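Local coordinates for helicase of the snf2/rad54 family (Sulfolobus solfataricus, PDB 1Z5Z), which probably couples ATP hydrolysis to movement along double-stranded DNA as a SWI2/SNF2-type ATPase, this chain being its C-terminal, RecA-like helicase domain, at residues P39-M44 and R93-M98; A43-E48 and L73-I78; N51-I56 and E259-I264; I99-I104 and R186-D191; V223-E228 and I264-G269. All coordinates share one frame; numbering follows the deposited sequence.

The five contacts show how a RecA-like core and the helices packed beside it are tied into one body. Contacts 1, 2 and 3 follow one another along helix 39-55, which meets the start of helix 96-110, then helix 61-78, then helix 257-264. Contacts 1 and 2 share Ala43 and Met44, and their centres lie about 10 Å apart. Contact 4 continues along helix 96-110 to strand 186-189 of the parallel sheet; its centre is about 29 Å from that of contact 3, across the middle of the chain. Contact 5 shares Ile264 with contact 3 and joins the C-terminal tail to the start of helix 226-236, and Tyr45 of helix 39-55 hydrogen-bonds to both segments.

Contact 1: P39-M44 and R93-M98; sequences PEQAAM and RRSGKM
Charge pairing comes first: Glu40 and Arg94 meet side-on, with carboxylate and guanidinium nearly coplanar, 17° apart. Arg94 NE gives an almost straight bond to the syn lone pair of Glu40 OE1 (3.1 Å), while Arg94 NH1 reaches Glu40 OE2 at 2.7 Å, somewhat out of the carboxylate plane. The glutamate gets there extended, CG opposite the backbone N (chi1 177°); the arginine bends at chi3 to turn its NE edge toward it. Lys86 adds a second positive partner to Glu40 OE2, and the carbonyls of Gly87 and Glu89 hold Arg94 NH2, so the guanidinium is fixed in rotation. A leucine in place of Arg94 would probably cost Glu40 its two-bond partner and the carbonyls of Gly87 and Glu89 this donor.

Amide bonding forms the second group. Gly96 N donates to Gln41 OE1 at 3.0 Å, nearly linear at 175° but tilted from the carbonyl plane. At the other end of the amide, Gln41 NE2 bonds to Ile78 O and donates to a water oxygen 2.9 Å from NE2, which also accepts from Lys97 N.

Capping is the third. Ser95 OG accepts from Met98 N at 2.9 Å and also bonds to Asp80 O. Gln41, from helix 39-55, takes up a further first-turn N-H, that of Gly96, beside what is a standard serine N-cap of helix 96-110.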
# COMPACT_ATOMS: atom_id res chain seq x y z
N PRO A 39 -8.61 -0.23 15.67
CA PRO A 39 -8.25 -1.10 16.79
C PRO A 39 -7.99 -2.55 16.33
O PRO A 39 -7.02 -3.19 16.77
CB PRO A 39 -9.47 -1.01 17.71
CG PRO A 39 -9.91 0.37 17.52
CD PRO A 39 -9.78 0.61 16.01
N GLU A 40 -8.85 -3.07 15.45
CA GLU A 40 -8.68 -4.42 14.95
C GLU A 40 -7.28 -4.50 14.28
O GLU A 40 -6.47 -5.37 14.62
CB GLU A 40 -9.80 -4.77 13.96
CG GLU A 40 -9.68 -6.18 13.30
CD GLU A 40 -10.72 -6.46 12.18
OE1 GLU A 40 -11.28 -5.50 11.61
OE2 GLU A 40 -10.95 -7.64 11.82
N GLN A 41 -6.98 -3.57 13.37
CA GLN A 41 -5.68 -3.58 12.69
C GLN A 41 -4.49 -3.49 13.64
O GLN A 41 -3.48 -4.18 13.44
CB GLN A 41 -5.59 -2.42 11.67
CG GLN A 41 -6.44 -2.60 10.42
CD GLN A 41 -6.33 -1.41 9.45
OE1 GLN A 41 -6.62 -0.26 9.81
NE2 GLN A 41 -5.90 -1.69 8.21
N ALA A 42 -4.59 -2.64 14.66
CA ALA A 42 -3.50 -2.47 15.60
C ALA A 42 -3.28 -3.76 16.37
O ALA A 42 -2.14 -4.15 16.64
CB ALA A 42 -3.79 -1.31 16.56
N ALA A 43 -4.37 -4.43 16.72
CA ALA A 43 -4.22 -5.69 17.45
C ALA A 43 -3.55 -6.76 16.58
O ALA A 43 -2.72 -7.51 17.08
CB ALA A 43 -5.56 -6.20 17.92
N MET A 44 -3.92 -6.85 15.31
CA MET A 44 -3.32 -7.87 14.43
C MET A 44 -1.85 -7.53 14.20
O MET A 44 -0.98 -8.40 14.25
CB MET A 44 -4.06 -7.92 13.10
CG MET A 44 -5.44 -8.53 13.18
SD MET A 44 -6.39 -8.14 11.72
CE MET A 44 -5.72 -9.30 10.52
N ARG A 93 -14.87 0.64 6.85
CA ARG A 93 -14.75 0.66 8.32
C ARG A 93 -13.60 -0.12 8.94
O ARG A 93 -13.05 0.30 9.96
CB ARG A 93 -16.08 0.15 8.96
CG ARG A 93 -16.04 -0.15 10.47
CD ARG A 93 -17.35 -0.59 11.00
NE ARG A 93 -18.25 -1.20 10.00
CZ ARG A 93 -19.25 -2.02 10.30
NH1 ARG A 93 -19.97 -2.51 9.35
NH2 ARG A 93 -19.40 -2.50 11.51
N ARG A 94 -13.23 -1.24 8.34
CA ARG A 94 -12.15 -2.05 8.90
C ARG A 94 -10.73 -1.54 8.56
O ARG A 94 -9.74 -2.03 9.10
CB ARG A 94 -12.32 -3.48 8.43
CG ARG A 94 -13.68 -4.07 8.86
CD ARG A 94 -13.79 -5.51 8.38
NE ARG A 94 -12.80 -6.36 9.02
CZ ARG A 94 -12.55 -7.61 8.66
NH1 ARG A 94 -11.63 -8.32 9.29
NH2 ARG A 94 -13.22 -8.13 7.64
N SER A 95 -10.65 -0.54 7.70
CA SER A 95 -9.34 -0.04 7.30
C SER A 95 -9.07 1.48 7.43
O SER A 95 -9.70 2.28 6.78
CB SER A 95 -9.06 -0.52 5.83
OG SER A 95 -8.02 0.25 5.22
N GLY A 96 -8.12 1.86 8.28
CA GLY A 96 -7.78 3.28 8.40
C GLY A 96 -7.53 3.91 7.04
O GLY A 96 -8.00 5.02 6.79
N LYS A 97 -6.81 3.19 6.15
CA LYS A 97 -6.51 3.65 4.78
C LYS A 97 -7.73 3.79 3.89
O LYS A 97 -7.87 4.77 3.17
CB LYS A 97 -5.50 2.70 4.08
CG LYS A 97 -4.06 2.83 4.56
CD LYS A 97 -3.09 2.11 3.59
CE LYS A 97 -1.69 2.12 4.12
NZ LYS A 97 -0.81 1.26 3.29
N MET A 98 -8.60 2.78 3.92
CA MET A 98 -9.84 2.81 3.14
C MET A 98 -10.68 4.00 3.62
O MET A 98 -11.28 4.71 2.82
CB MET A 98 -10.63 1.52 3.37
CG MET A 98 -10.82 0.61 2.17
SD MET A 98 -10.02 0.95 0.58
CE MET A 98 -11.32 1.86 -0.09
O HOH W 1 -5.15 0.95 7.20

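Contact 2: A43-E48 and L73-I78; sequences AMYKAE and LKLKQI
One face of the Tyr45 ring carries Leu75 CD2, a CH-pi contact in which the methyl stands 3.9 Å from the ring centroid and only 9° off the normal. At the far end of the ring, Tyr45 OH leaves the pair to bond with Ile264 O and Leu226 N. The surroundings are those of an antiparallel helical hairpin of helices 39-55 and 61-78: segments 43-48 and 73-78 run at 173°, their axes 9.6 Å apart, with Tyr45 and Leu75 closest in backbone register.

Ile78 fills the next position along the interface. Its CD1 comes against Met44 CB at 3.6 Å, and its CG2 lies 4.2 Å from Tyr45 CB, so the branched side chain packs against two successive residues of the other helix. Leu75 CD2 also touches Glu48 CG at 3.8 Å, placing one methyl between an aromatic face and an aliphatic stem.

Toward the more exposed margin the contact becomes polar. Glu48, bent at chi2 (51°), crosses Lys74 at about a right angle; its other oxygen, OE2, is bonded to Thr71 OG1. The salt bridge itself is a loose one, Glu48 OE1 lying 3.6 Å from Lys74 NZ and slightly nearer, 3.4 Å, to Lys74 CD.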
# COMPACT_ATOMS: atom_id res chain seq x y z
N ALA A 43 -4.37 -4.43 16.72
CA ALA A 43 -4.22 -5.69 17.45
C ALA A 43 -3.55 -6.76 16.58
O ALA A 43 -2.72 -7.51 17.08
CB ALA A 43 -5.56 -6.20 17.92
N MET A 44 -3.92 -6.85 15.31
CA MET A 44 -3.32 -7.87 14.43
C MET A 44 -1.85 -7.53 14.20
O MET A 44 -0.98 -8.40 14.25
CB MET A 44 -4.06 -7.92 13.10
CG MET A 44 -5.44 -8.53 13.18
SD MET A 44 -6.39 -8.14 11.72
CE MET A 44 -5.72 -9.30 10.52
N TYR A 45 -1.58 -6.25 13.97
CA TYR A 45 -0.22 -5.80 13.73
C TYR A 45 0.66 -6.19 14.91
O TYR A 45 1.76 -6.73 14.74
CB TYR A 45 -0.19 -4.27 13.56
CG TYR A 45 1.17 -3.74 13.10
CD1 TYR A 45 1.38 -3.36 11.76
CD2 TYR A 45 2.24 -3.61 13.98
CE1 TYR A 45 2.62 -2.86 11.32
CE2 TYR A 45 3.49 -3.10 13.54
CZ TYR A 45 3.66 -2.73 12.20
OH TYR A 45 4.85 -2.22 11.74
N LYS A 46 0.19 -5.90 16.11
CA LYS A 46 0.96 -6.20 17.31
C LYS A 46 1.22 -7.70 17.50
O LYS A 46 2.33 -8.12 17.82
CB LYS A 46 0.26 -5.61 18.55
CG LYS A 46 1.17 -5.63 19.80
CD LYS A 46 0.56 -4.83 20.93
CE LYS A 46 1.38 -4.94 22.22
NZ LYS A 46 0.53 -4.49 23.38
N ALA A 47 0.20 -8.52 17.30
CA ALA A 47 0.37 -9.94 17.47
C ALA A 47 1.47 -10.48 16.58
O ALA A 47 2.36 -11.20 17.04
CB ALA A 47 -0.93 -10.65 17.17
N GLU A 48 1.42 -10.13 15.30
CA GLU A 48 2.41 -10.60 14.33
C GLU A 48 3.81 -10.12 14.68
O GLU A 48 4.81 -10.82 14.45
CB GLU A 48 1.99 -10.12 12.92
CG GLU A 48 2.92 -10.52 11.78
CD GLU A 48 3.23 -12.04 11.75
OE1 GLU A 48 2.34 -12.85 12.06
OE2 GLU A 48 4.38 -12.41 11.41
N LEU A 73 5.49 -9.35 5.04
CA LEU A 73 4.36 -9.52 4.15
C LEU A 73 3.05 -9.38 4.92
O LEU A 73 2.14 -8.65 4.49
CB LEU A 73 4.42 -10.90 3.50
CG LEU A 73 3.24 -11.27 2.58
CD1 LEU A 73 3.13 -10.25 1.45
CD2 LEU A 73 3.45 -12.70 2.00
N LYS A 74 2.92 -10.10 6.03
CA LYS A 74 1.68 -10.00 6.78
C LYS A 74 1.40 -8.58 7.30
O LYS A 74 0.26 -8.13 7.28
CB LYS A 74 1.66 -10.99 7.94
CG LYS A 74 1.28 -12.42 7.55
CD LYS A 74 1.22 -13.24 8.85
CE LYS A 74 0.73 -14.65 8.66
NZ LYS A 74 0.96 -15.39 9.94
N LEU A 75 2.42 -7.91 7.80
CA LEU A 75 2.26 -6.55 8.30
C LEU A 75 1.81 -5.60 7.17
O LEU A 75 0.95 -4.73 7.38
CB LEU A 75 3.56 -6.04 8.91
CG LEU A 75 4.13 -6.84 10.10
CD1 LEU A 75 5.50 -6.26 10.43
CD2 LEU A 75 3.20 -6.76 11.32
N LYS A 76 2.38 -5.75 5.97
CA LYS A 76 1.99 -4.89 4.87
C LYS A 76 0.56 -5.14 4.53
O LYS A 76 -0.17 -4.21 4.17
CB LYS A 76 2.86 -5.14 3.65
CG LYS A 76 4.30 -4.64 3.75
CD LYS A 76 5.00 -5.07 2.44
CE LYS A 76 6.46 -4.68 2.36
NZ LYS A 76 7.07 -5.30 1.11
N GLN A 77 0.12 -6.39 4.65
CA GLN A 77 -1.27 -6.67 4.33
C GLN A 77 -2.22 -6.15 5.41
O GLN A 77 -3.28 -5.64 5.09
CB GLN A 77 -1.48 -8.17 4.13
CG GLN A 77 -0.78 -8.70 2.87
CD GLN A 77 -0.90 -10.23 2.77
OE1 GLN A 77 -1.61 -10.75 1.92
NE2 GLN A 77 -0.24 -10.93 3.68
N ILE A 78 -1.82 -6.28 6.67
CA ILE A 78 -2.64 -5.84 7.79
C ILE A 78 -2.87 -4.33 7.73
O ILE A 78 -4.01 -3.87 7.95
CB ILE A 78 -1.95 -6.22 9.15
CG1 ILE A 78 -2.11 -7.74 9.41
CG2 ILE A 78 -2.53 -5.41 10.30
CD1 ILE A 78 -1.40 -8.20 10.69

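Contact 3: N51-I56 and E259-I264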
# COMPACT_ATOMS: atom_id res chain seq x y z
N ASN A 51 4.80 -12.35 17.48
CA ASN A 51 5.12 -13.67 16.97
C ASN A 51 6.54 -13.65 16.34
O ASN A 51 7.36 -14.51 16.64
CB ASN A 51 4.05 -14.14 15.98
CG ASN A 51 2.73 -14.52 16.69
OD1 ASN A 51 2.72 -14.87 17.88
ND2 ASN A 51 1.62 -14.48 15.95
N LEU A 52 6.85 -12.66 15.51
CA LEU A 52 8.19 -12.65 14.93
C LEU A 52 9.28 -12.65 16.01
O LEU A 52 10.20 -13.46 15.94
CB LEU A 52 8.41 -11.45 14.01
CG LEU A 52 9.82 -11.47 13.41
CD1 LEU A 52 9.95 -12.76 12.59
CD2 LEU A 52 10.08 -10.25 12.54
N PHE A 53 9.20 -11.74 16.99
CA PHE A 53 10.23 -11.70 18.01
C PHE A 53 10.25 -12.87 18.97
O PHE A 53 11.26 -13.08 19.63
CB PHE A 53 10.23 -10.36 18.75
CG PHE A 53 10.67 -9.22 17.88
CD1 PHE A 53 9.73 -8.32 17.36
CD2 PHE A 53 11.99 -9.11 17.48
CE1 PHE A 53 10.12 -7.36 16.46
CE2 PHE A 53 12.37 -8.14 16.57
CZ PHE A 53 11.45 -7.27 16.07
N ASN A 54 9.16 -13.63 19.04
CA ASN A 54 9.11 -14.80 19.91
C ASN A 54 9.95 -15.95 19.31
O ASN A 54 10.50 -16.75 20.04
CB ASN A 54 7.67 -15.31 20.03
CG ASN A 54 6.85 -14.62 21.12
OD1 ASN A 54 5.72 -15.03 21.38
ND2 ASN A 54 7.40 -13.60 21.73
N ASN A 55 10.06 -16.01 17.97
CA ASN A 55 10.77 -17.11 17.31
C ASN A 55 12.02 -16.78 16.50
O ASN A 55 12.75 -17.68 16.09
CB ASN A 55 9.80 -17.86 16.40
CG ASN A 55 8.58 -18.35 17.14
OD1 ASN A 55 8.68 -19.19 18.03
ND2 ASN A 55 7.43 -17.81 16.79
N ILE A 56 12.27 -15.49 16.27
CA ILE A 56 13.41 -15.04 15.49
C ILE A 56 14.79 -15.43 16.06
O ILE A 56 15.76 -15.56 15.31
CB ILE A 56 13.34 -13.52 15.33
CG1 ILE A 56 14.53 -13.00 14.50
CG2 ILE A 56 13.30 -12.87 16.70
CD1 ILE A 56 14.17 -12.40 13.16
N GLU A 259 17.71 -3.44 15.59
CA GLU A 259 17.42 -2.51 14.51
C GLU A 259 16.08 -2.86 13.87
O GLU A 259 15.29 -1.97 13.55
CB GLU A 259 18.50 -2.57 13.45
CG GLU A 259 19.78 -1.85 13.83
CD GLU A 259 20.89 -2.16 12.85
OE1 GLU A 259 21.75 -1.29 12.66
OE2 GLU A 259 20.90 -3.28 12.28
N LEU A 260 15.83 -4.16 13.70
CA LEU A 260 14.58 -4.61 13.09
C LEU A 260 13.37 -4.16 13.94
O LEU A 260 12.36 -3.66 13.43
CB LEU A 260 14.57 -6.13 12.96
CG LEU A 260 13.29 -6.73 12.35
CD1 LEU A 260 13.17 -6.27 10.91
CD2 LEU A 260 13.32 -8.26 12.43
N ARG A 261 13.47 -4.31 15.25
CA ARG A 261 12.36 -3.94 16.13
C ARG A 261 12.03 -2.45 16.03
O ARG A 261 10.88 -2.05 16.17
CB ARG A 261 12.72 -4.31 17.58
CG ARG A 261 11.60 -4.07 18.59
CD ARG A 261 11.95 -4.61 19.98
NE ARG A 261 10.88 -5.52 20.40
CZ ARG A 261 11.06 -6.80 20.71
NH1 ARG A 261 12.27 -7.32 20.65
NH2 ARG A 261 10.01 -7.56 21.02
N LYS A 262 13.04 -1.63 15.77
CA LYS A 262 12.87 -0.18 15.63
C LYS A 262 12.02 0.08 14.37
O LYS A 262 11.11 0.93 14.34
CB LYS A 262 14.25 0.49 15.50
CG LYS A 262 14.48 1.75 16.38
CD LYS A 262 14.03 1.53 17.85
CE LYS A 262 15.18 1.19 18.81
NZ LYS A 262 14.65 0.98 20.19
N VAL A 263 12.30 -0.69 13.34
CA VAL A 263 11.59 -0.52 12.09
C VAL A 263 10.15 -1.01 12.11
O VAL A 263 9.25 -0.27 11.68
CB VAL A 263 12.33 -1.23 10.96
CG1 VAL A 263 11.47 -1.23 9.68
CG2 VAL A 263 13.67 -0.50 10.74
N ILE A 264 9.90 -2.20 12.66
CA ILE A 264 8.53 -2.74 12.61
C ILE A 264 7.57 -2.71 13.82
O ILE A 264 6.35 -2.83 13.68
CB ILE A 264 8.56 -4.19 12.09
CG1 ILE A 264 9.00 -5.14 13.20
CG2 ILE A 264 9.53 -4.29 10.90
CD1 ILE A 264 9.15 -6.60 12.74
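Leu260 opens the interface, its CD2 meeting Leu52 CD2 tip to tip at 3.8 Å. Leu260 CD2 is approached more distantly by Ile56 CD1, and Leu260 CG stands 4.2 Å from Phe53 CZ, obliquely to the ring.

Arg261 follows and carries the most distinctive interaction. Its first torsion swings CG to the far side from the backbone N (chi1 -175°) and, with a bend at chi3, the side chain runs along the ring of Phe53, its guanidinium lying on one face. The planes are 26° apart and Arg261 CZ is 4.0 Å from the ring centroid, a cation-pi stack. The overlap is displaced toward the attached side of the ring, where Arg261 NH2 is 3.6 Å from Phe53 CG; at the ring's far end Phe53 CZ comes within 3.5 Å of Arg261 CA. The Glu265 carboxylate pairs with Arg261 NE, which would help keep the guanidinium in place over the ring. Replacing Phe53 by an alanine is likely to open a gap between the helices and leave the Arg261 guanidinium without the flat surface it lies on.

Ile264, one turn after Leu260, ends the series. Its CD1 touches both Leu52 CD2 (3.8 Å) and Phe53 CE1 (3.9 Å), bridging the two neighbouring side chains.

Segments 51-55 and 259-264 run antiparallel at 172°, with axes 11.9 Å apart, a separation spanned by these long side chains. Helix 61-78 adds Met67 and Thr71 against Leu52, and Ile68 against Ile56; the end of helix 39-55 thus packs against both helices, and Ile264 also reaches Leu75.

Contact 4: I99-I104 and R186-D191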
# COMPACT_ATOMS: atom_id res chain seq x y z
N ILE A 99 -10.71 4.23 4.92
CA ILE A 99 -11.49 5.34 5.46
C ILE A 99 -10.97 6.66 4.90
O ILE A 99 -11.76 7.51 4.51
CB ILE A 99 -11.43 5.35 7.00
CG1 ILE A 99 -12.31 4.23 7.55
CG2 ILE A 99 -11.87 6.72 7.56
CD1 ILE A 99 -11.94 3.80 8.98
N ARG A 100 -9.65 6.85 4.86
CA ARG A 100 -9.13 8.10 4.32
C ARG A 100 -9.32 8.13 2.81
O ARG A 100 -9.52 9.20 2.24
CB ARG A 100 -7.64 8.29 4.64
CG ARG A 100 -7.36 8.57 6.10
CD ARG A 100 -7.79 9.98 6.47
NE ARG A 100 -6.63 10.78 6.86
CZ ARG A 100 -6.20 11.85 6.20
NH1 ARG A 100 -5.13 12.50 6.63
NH2 ARG A 100 -6.85 12.26 5.10
N THR A 101 -9.25 6.97 2.16
CA THR A 101 -9.41 6.95 0.71
C THR A 101 -10.79 7.47 0.25
O THR A 101 -10.87 8.23 -0.72
CB THR A 101 -9.15 5.52 0.16
OG1 THR A 101 -7.78 5.17 0.43
CG2 THR A 101 -9.42 5.47 -1.37
N MET A 102 -11.86 7.05 0.91
CA MET A 102 -13.18 7.53 0.54
C MET A 102 -13.24 9.06 0.80
O MET A 102 -13.91 9.77 0.07
CB MET A 102 -14.27 6.81 1.33
CG MET A 102 -14.33 5.27 1.10
SD MET A 102 -14.12 4.72 -0.60
CE MET A 102 -15.69 5.34 -1.35
N GLU A 103 -12.53 9.56 1.82
CA GLU A 103 -12.54 11.00 2.08
C GLU A 103 -11.86 11.72 0.95
O GLU A 103 -12.33 12.76 0.51
CB GLU A 103 -11.83 11.37 3.39
CG GLU A 103 -12.35 10.60 4.59
CD GLU A 103 -11.65 10.97 5.90
OE1 GLU A 103 -10.47 11.39 5.88
OE2 GLU A 103 -12.29 10.81 6.95
N ILE A 104 -10.75 11.16 0.47
CA ILE A 104 -10.02 11.80 -0.62
C ILE A 104 -10.86 11.76 -1.89
O ILE A 104 -10.95 12.72 -2.65
CB ILE A 104 -8.67 11.10 -0.90
CG1 ILE A 104 -7.68 11.36 0.25
CG2 ILE A 104 -8.14 11.57 -2.23
CD1 ILE A 104 -6.45 10.39 0.29
N ARG A 186 -5.65 12.85 -10.14
CA ARG A 186 -5.38 12.52 -8.75
C ARG A 186 -4.83 11.09 -8.70
O ARG A 186 -5.34 10.18 -9.36
CB ARG A 186 -6.68 12.63 -7.98
CG ARG A 186 -6.64 12.23 -6.56
CD ARG A 186 -6.44 13.42 -5.68
NE ARG A 186 -7.35 14.52 -5.97
CZ ARG A 186 -7.63 15.49 -5.10
NH1 ARG A 186 -7.08 15.45 -3.88
NH2 ARG A 186 -8.41 16.51 -5.43
N VAL A 187 -3.79 10.88 -7.90
CA VAL A 187 -3.18 9.58 -7.80
C VAL A 187 -3.07 9.27 -6.32
O VAL A 187 -2.59 10.11 -5.54
CB VAL A 187 -1.73 9.56 -8.43
CG1 VAL A 187 -1.11 8.17 -8.28
CG2 VAL A 187 -1.77 9.95 -9.90
N ILE A 188 -3.57 8.09 -5.93
CA ILE A 188 -3.46 7.63 -4.54
C ILE A 188 -2.54 6.38 -4.53
O ILE A 188 -2.86 5.34 -5.17
CB ILE A 188 -4.82 7.18 -3.97
CG1 ILE A 188 -5.75 8.40 -3.86
CG2 ILE A 188 -4.64 6.52 -2.58
CD1 ILE A 188 -7.17 8.04 -3.35
N HIS A 189 -1.41 6.48 -3.84
CA HIS A 189 -0.53 5.32 -3.70
C HIS A 189 -0.95 4.66 -2.39
O HIS A 189 -0.59 5.09 -1.30
CB HIS A 189 0.93 5.76 -3.75
CG HIS A 189 1.33 6.30 -5.10
ND1 HIS A 189 1.31 5.52 -6.24
CD2 HIS A 189 1.67 7.54 -5.50
CE1 HIS A 189 1.62 6.26 -7.28
NE2 HIS A 189 1.84 7.50 -6.86
N PHE A 190 -1.79 3.64 -2.51
CA PHE A 190 -2.37 2.95 -1.34
C PHE A 190 -1.35 2.33 -0.42
O PHE A 190 -1.54 2.28 0.81
CB PHE A 190 -3.35 1.91 -1.83
CG PHE A 190 -4.36 1.51 -0.80
CD1 PHE A 190 -5.52 2.27 -0.62
CD2 PHE A 190 -4.16 0.40 -0.00
CE1 PHE A 190 -6.47 1.93 0.32
CE2 PHE A 190 -5.11 0.03 0.97
CZ PHE A 190 -6.27 0.79 1.13
N ASP A 191 -0.26 1.81 -0.99
CA ASP A 191 0.82 1.23 -0.19
C ASP A 191 2.09 1.40 -1.03
O ASP A 191 2.02 1.79 -2.20
CB ASP A 191 0.54 -0.25 0.17
CG ASP A 191 0.14 -1.07 -1.02
OD1 ASP A 191 -0.93 -1.71 -0.96
OD2 ASP A 191 0.90 -1.08 -2.01
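Thr101 places its two branches on different partners: OG1 is anti to the carbonyl carbon (chi1 -63°), which sends CG2 toward Ile188 and leaves the hydroxyl beside Phe190. In Ile188, chi1 of -66° and an extended chi2 carry CD1 out from the strand into the helix surface.

That methyl is central. Ile188 CD1 meets Ile104 CG2 at 3.8 Å, the two side chains reaching toward each other tip to tip, and lies 3.9 Å from Thr101 CG2. It therefore seats between residues three apart on one side of helix 96-110. At the start of the strand, Arg186 CD lies 4.3 Å from Ile104 CG2, which rests against the aliphatic part of that side chain; the charged end goes on to pair through NE with Asp113.

Past the strand end, Phe190 crosses Thr101 at about a right angle. Thr101 OG1 comes up at the edge of the ring, 3.5 Å from Phe190 CE1, while its hydrogen bond is made to Lys97 O within its own helix. Met98, Met124 and Ile128 pack about the same phenylalanine.

Segment 99-104 of helix 96-110 and strand 186-189 run antiparallel, 177° apart, with axes 10.8 Å from each other. This is a helix laid on a central parallel sheet, as in the alpha/beta layering of RecA-like helicase domains, and strand 216-222 adds Leu220 and His218 to the surface it covers.

All five touching residues are buried, and their meeting is mainly apolar: the threonine hydroxyl is satisfied by its own helix and the arginine charge by Asp113, so the contact probably depends on the fit of methyl groups and a ring edge.

Contact 5: V223-E228 and I264-G269; sequences VGTLEE and IELSVG
Backbone-to-backbone contact joins Gly224, in the turn after strand 216-222, to Ser267 in the C-terminal tail that follows helix 257-264. Ser267 N donates to Gly224 O at 3.0 Å, nearly straight at 166° and in the carbonyl plane, on a lone pair. The same oxygen receives a CA-H...O contact from Leu266 CA at 3.5 Å. The two segments run in roughly opposite directions, and Gly224 lets them approach closely: its phi is positive, and a side chain there would run into Val268 CG2.

On the other side of the turn a helix begins. Thr225 is the N-cap of helix 226-236, its OG1 accepting from Glu227 N at 3.1 Å while also bonding to Ser222 O. Glu228 folds back from the first turn, where its OE2 takes the N-H of Gly224 at 2.8 Å from above the carboxylate plane, bracing the glycine from within its own segment.

Apolar groups flank the backbone bond. Thr225 CG2 and Leu266 CD1 lie side by side, 3.8 Å apart, with Tyr45 of helix 39-55 touching both residues. Leu226 CB faces Ile264 CG2 at 4.3 Å.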
# COMPACT_ATOMS: atom_id res chain seq x y z
N VAL A 223 0.14 5.24 10.43
CA VAL A 223 0.75 5.88 11.60
C VAL A 223 1.33 4.89 12.58
O VAL A 223 0.66 3.94 12.99
CB VAL A 223 -0.28 6.80 12.35
CG1 VAL A 223 0.34 7.33 13.65
CG2 VAL A 223 -0.68 7.99 11.42
N GLY A 224 2.60 5.11 12.90
CA GLY A 224 3.31 4.28 13.87
C GLY A 224 3.70 2.88 13.42
O GLY A 224 4.00 2.03 14.26
N THR A 225 3.72 2.63 12.11
CA THR A 225 4.07 1.29 11.63
C THR A 225 5.30 1.34 10.81
O THR A 225 5.88 2.42 10.61
CB THR A 225 2.98 0.74 10.75
OG1 THR A 225 2.93 1.53 9.56
CG2 THR A 225 1.64 0.81 11.44
N LEU A 226 5.69 0.18 10.28
CA LEU A 226 6.88 0.11 9.45
C LEU A 226 6.70 1.02 8.25
O LEU A 226 7.72 1.44 7.68
CB LEU A 226 7.16 -1.35 8.94
CG LEU A 226 6.28 -1.90 7.81
CD1 LEU A 226 6.84 -3.23 7.37
CD2 LEU A 226 4.83 -2.09 8.26
N GLU A 227 5.46 1.32 7.85
CA GLU A 227 5.32 2.21 6.68
C GLU A 227 5.86 3.61 7.04
O GLU A 227 6.53 4.28 6.24
CB GLU A 227 3.86 2.33 6.25
CG GLU A 227 3.25 1.02 5.72
CD GLU A 227 1.85 1.22 5.17
OE1 GLU A 227 1.50 0.62 4.12
OE2 GLU A 227 1.09 1.97 5.80
N GLU A 228 5.55 4.06 8.25
CA GLU A 228 6.03 5.36 8.68
C GLU A 228 7.55 5.36 8.84
O GLU A 228 8.21 6.31 8.42
CB GLU A 228 5.40 5.77 10.01
CG GLU A 228 5.77 7.21 10.38
CD GLU A 228 4.75 7.81 11.30
OE1 GLU A 228 4.33 8.96 11.03
OE2 GLU A 228 4.36 7.13 12.26
N ILE A 264 9.90 -2.20 12.66
CA ILE A 264 8.53 -2.74 12.61
C ILE A 264 7.57 -2.71 13.82
O ILE A 264 6.35 -2.83 13.68
CB ILE A 264 8.56 -4.19 12.09
CG1 ILE A 264 9.00 -5.14 13.20
CG2 ILE A 264 9.53 -4.29 10.90
CD1 ILE A 264 9.15 -6.60 12.74
N GLU A 265 8.11 -2.56 15.02
CA GLU A 265 7.24 -2.56 16.18
C GLU A 265 6.26 -1.38 16.13
O GLU A 265 6.61 -0.31 15.68
CB GLU A 265 8.13 -2.51 17.42
CG GLU A 265 7.49 -2.20 18.71
CD GLU A 265 8.39 -2.64 19.84
OE1 GLU A 265 8.38 -3.85 20.21
OE2 GLU A 265 9.14 -1.76 20.31
N LEU A 266 5.04 -1.58 16.59
CA LEU A 266 4.05 -0.53 16.59
C LEU A 266 4.39 0.54 17.63
O LEU A 266 4.52 0.22 18.80
CB LEU A 266 2.69 -1.14 16.90
CG LEU A 266 1.45 -0.27 16.63
CD1 LEU A 266 1.29 0.03 15.13
CD2 LEU A 266 0.23 -1.00 17.15
N SER A 267 4.56 1.79 17.21
CA SER A 267 4.88 2.86 18.15
C SER A 267 3.72 3.84 18.39
O SER A 267 3.90 5.05 18.39
CB SER A 267 6.10 3.62 17.65
OG SER A 267 5.92 4.04 16.31
N VAL A 268 2.54 3.28 18.60
CA VAL A 268 1.31 4.02 18.83
C VAL A 268 1.06 4.17 20.33
O VAL A 268 1.31 3.24 21.10
CB VAL A 268 0.12 3.27 18.20
CG1 VAL A 268 -1.18 3.81 18.71
CG2 VAL A 268 0.21 3.39 16.65
N GLY A 269 0.60 5.33 20.74
CA GLY A 269 0.33 5.55 22.15
C GLY A 269 -0.66 4.50 22.60
O GLY A 269 -1.59 4.14 21.87